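Local coordinates for protein Rab3 interacting molecule variant 2 (PDB 4TS6) that probably acts in neurotransmitter release at presynaptic active zones, and is represented here by its C2A domain, a beta-sandwich, at residues Val30-Leu35 / Val96-Tyr101. Numbering follows the deposited sequence. Where two conformers were deposited one is given.
Sequences VCATGL and VTLWDY
Ala32 and Leu98 face each other from strands of the two opposed sheets, their CA atoms 9.1 Å apart, a spacing that side chains alone must bridge. This is the interior of the C2 beta-sandwich: strand 24-33 belongs to one four-stranded antiparallel sheet and strand 93-100 to the other. Leu98 is the common partner, and a single branch, CD2, makes both of its contacts with segment 30-35. Its chi1 of -98° lies off the staggered values, and with chi2 at 53° the CD2 branch is the one that reaches Ala32 and Leu35. There CD2 meets the short methyl of Ala32, with CB 3.9 Å from Leu98 CD2. After Thr33 the strand gives way to a turn at Gly34, whose positive phi suits glycine, and Leu35 follows with its CB directed toward segment 96-101. With CG anti to the carbonyl carbon (chi1 -51°), the Leu35 side chain crosses that of Leu98 at about a right angle. All three touching residues are buried and the contact is wholly apolar. Pro73 packs on Ala32 and Leu35, Leu131 on both leucines, while Ala48 and Ile110 flank Leu98 from the neighbouring strands of its own sheet. Beyond Leu98 the contacts turn polar: Asp100 forms a salt bridge with Arg38 through OD2 and accepts the backbone N-H of Asn45 through OD1. In segment 30-35, Gly34 N donates to Glu72 OE2. Between the leucines the meeting is methyl to methyl, Leu35 CD2 lying 4.1 Å from Leu98 CD2.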
ATOM      1  N   VAL A  30       7.278   1.699  -2.346  1.00 27.01           N
ATOM      2  CA  VAL A  30       8.671   1.448  -2.681  1.00 31.07           C
ATOM      3  C   VAL A  30       9.004  -0.004  -2.410  1.00 30.14           C
ATOM      4  O   VAL A  30       9.355  -0.755  -3.326  1.00 36.97           O
ATOM      5  CB  VAL A  30       9.597   2.357  -1.881  1.00 29.94           C
ATOM      6  CG1 VAL A  30      11.046   2.132  -2.271  1.00 32.57           C
ATOM      7  CG2 VAL A  30       9.198   3.807  -2.108  1.00 37.57           C
ATOM      8  N   CYS A  31       8.869  -0.400  -1.148  1.00 26.66           N
ATOM      9  CA  CYS A  31       9.237  -1.745  -0.728  1.00 26.38           C
ATOM     10  C   CYS A  31       8.637  -2.015   0.632  1.00 29.87           C
ATOM     11  O   CYS A  31       8.012  -1.134   1.231  1.00 34.74           O
ATOM     12  CB  CYS A  31      10.759  -1.867  -0.627  1.00 30.87           C
ATOM     13  SG  CYS A  31      11.471  -0.985   0.784  1.00 40.28           S
ATOM     14  N   ALA A  32       8.836  -3.237   1.116  1.00 26.03           N
ATOM     15  CA  ALA A  32       8.471  -3.606   2.474  1.00 27.41           C
ATOM     16  C   ALA A  32       9.634  -4.399   3.004  1.00 33.08           C
ATOM     17  O   ALA A  32      10.388  -4.967   2.225  1.00 36.61           O
ATOM     18  CB  ALA A  32       7.205  -4.458   2.483  1.00 26.24           C
ATOM     19  N   THR A  33       9.784  -4.447   4.323  1.00 33.94           N
ATOM     20  CA  THR A  33      10.920  -5.132   4.917  1.00 36.01           C
ATOM     21  C   THR A  33      10.496  -5.810   6.216  1.00 32.15           C
ATOM     22  O   THR A  33       9.525  -5.390   6.839  1.00 36.55           O
ATOM     23  CB  THR A  33      12.082  -4.132   5.184  1.00 45.74           C
ATOM     24  OG1 THR A  33      13.295  -4.848   5.430  1.00 54.03           O
ATOM     25  CG2 THR A  33      11.788  -3.255   6.381  1.00 38.57           C
ATOM     26  N   GLY A  34      11.211  -6.856   6.618  1.00 31.70           N
ATOM     27  CA  GLY A  34      10.992  -7.471   7.917  1.00 32.79           C
ATOM     28  C   GLY A  34       9.740  -8.325   8.028  1.00 31.79           C
ATOM     29  O   GLY A  34       9.273  -8.617   9.131  1.00 39.53           O
ATOM     30  N   LEU A  35       9.185  -8.736   6.895  1.00 31.39           N
ATOM     31  CA  LEU A  35       8.018  -9.610   6.930  1.00 30.76           C
ATOM     32  C   LEU A  35       8.385 -10.963   7.526  1.00 34.68           C
ATOM     33  O   LEU A  35       9.524 -11.417   7.416  1.00 40.53           O
ATOM     34  CB  LEU A  35       7.448  -9.798   5.529  1.00 32.19           C
ATOM     35  CG  LEU A  35       7.190  -8.508   4.752  1.00 37.92           C
ATOM     36  CD1 LEU A  35       6.579  -8.842   3.416  1.00 32.08           C
ATOM     37  CD2 LEU A  35       6.310  -7.540   5.535  1.00 31.76           C
ATOM     38  N   VAL A  96      -3.680   0.577   2.515  1.00 20.88           N
ATOM     39  CA  VAL A  96      -2.719  -0.255   1.800  1.00 19.78           C
ATOM     40  C   VAL A  96      -2.632  -1.574   2.546  1.00 22.73           C
ATOM     41  O   VAL A  96      -2.299  -1.609   3.735  1.00 21.01           O
ATOM     42  CB  VAL A  96      -1.312   0.387   1.776  1.00 23.03           C
ATOM     43  CG1 VAL A  96      -0.340  -0.510   0.988  1.00 26.54           C
ATOM     44  CG2 VAL A  96      -1.357   1.807   1.179  1.00 22.53           C
ATOM     45  N   THR A  97      -2.933  -2.665   1.857  0.53 20.78           N
ATOM     46  CA  THR A  97      -2.930  -3.964   2.507  0.53 20.20           C
ATOM     47  C   THR A  97      -1.940  -4.886   1.817  0.53 20.81           C
ATOM     48  O   THR A  97      -1.941  -4.990   0.592  0.53 24.07           O
ATOM     49  CB  THR A  97      -4.323  -4.599   2.467  0.53 21.72           C
ATOM     50  OG1 THR A  97      -5.288  -3.681   3.005  0.53 23.18           O
ATOM     51  CG2 THR A  97      -4.340  -5.865   3.273  0.53 20.25           C
ATOM     52  N   LEU A  98      -1.093  -5.550   2.604  1.00 19.18           N
ATOM     53  CA  LEU A  98      -0.162  -6.544   2.069  1.00 24.13           C
ATOM     54  C   LEU A  98      -0.759  -7.938   2.170  1.00 20.33           C
ATOM     55  O   LEU A  98      -1.323  -8.305   3.204  1.00 21.98           O
ATOM     56  CB  LEU A  98       1.173  -6.526   2.824  1.00 25.19           C
ATOM     57  CG  LEU A  98       2.310  -5.740   2.177  1.00 40.10           C
ATOM     58  CD1 LEU A  98       1.846  -4.348   1.885  1.00 34.47           C
ATOM     59  CD2 LEU A  98       3.539  -5.696   3.070  1.00 46.10           C
ATOM     60  N   TRP A  99      -0.557  -8.717   1.112  1.00 19.54           N
ATOM     61  CA  TRP A  99      -1.113 -10.052   0.977  1.00 20.15           C
ATOM     62  C   TRP A  99      -0.028 -11.010   0.535  1.00 25.24           C
ATOM     63  O   TRP A  99       0.897 -10.606  -0.167  1.00 22.40           O
ATOM     64  CB  TRP A  99      -2.188 -10.019  -0.090  1.00 17.60           C
ATOM     65  CG  TRP A  99      -3.338  -9.124   0.278  1.00 17.45           C
ATOM     66  CD1 TRP A  99      -3.500  -7.803  -0.037  1.00 22.44           C
ATOM     67  CD2 TRP A  99      -4.473  -9.499   1.055  1.00 23.05           C
ATOM     68  NE1 TRP A  99      -4.684  -7.342   0.496  1.00 25.80           N
ATOM     69  CE2 TRP A  99      -5.296  -8.365   1.178  1.00 19.14           C
ATOM     70  CE3 TRP A  99      -4.883 -10.697   1.655  1.00 19.86           C
ATOM     71  CZ2 TRP A  99      -6.508  -8.390   1.876  1.00 27.84           C
ATOM     72  CZ3 TRP A  99      -6.080 -10.718   2.352  1.00 28.87           C
ATOM     73  CH2 TRP A  99      -6.877  -9.576   2.454  1.00 28.35           C
ATOM     74  N   ASP A 100      -0.149 -12.272   0.936  1.00 21.97           N
ATOM     75  CA  ASP A 100       0.837 -13.292   0.597  1.00 21.30           C
ATOM     76  C   ASP A 100       0.172 -14.118  -0.477  1.00 30.16           C
ATOM     77  O   ASP A 100      -0.845 -14.749  -0.226  1.00 22.65           O
ATOM     78  CB  ASP A 100       1.148 -14.140   1.827  1.00 22.57           C
ATOM     79  CG  ASP A 100       2.216 -15.189   1.573  1.00 25.38           C
ATOM     80  OD1 ASP A 100       2.862 -15.164   0.499  1.00 30.18           O
ATOM     81  OD2 ASP A 100       2.421 -16.055   2.454  1.00 28.67           O
ATOM     82  N   TYR A 101       0.687 -14.050  -1.698  1.00 23.11           N
ATOM     83  CA  TYR A 101       0.090 -14.810  -2.788  1.00 26.42           C
ATOM     84  C   TYR A 101       0.284 -16.314  -2.597  1.00 30.78           C
ATOM     85  O   TYR A 101       1.417 -16.814  -2.522  1.00 27.43           O
ATOM     86  CB  TYR A 101       0.649 -14.350  -4.133  1.00 24.89           C
ATOM     87  CG  TYR A 101       0.282 -15.241  -5.290  1.00 25.58           C
ATOM     88  CD1 TYR A 101      -1.001 -15.239  -5.813  1.00 35.61           C
ATOM     89  CD2 TYR A 101       1.225 -16.067  -5.874  1.00 30.59           C
ATOM     90  CE1 TYR A 101      -1.341 -16.060  -6.888  1.00 39.36           C
ATOM     91  CE2 TYR A 101       0.899 -16.883  -6.943  1.00 44.67           C
ATOM     92  CZ  TYR A 101      -0.385 -16.873  -7.443  1.00 41.19           C
ATOM     93  OH  TYR A 101      -0.702 -17.681  -8.507  1.00 40.45           O
TER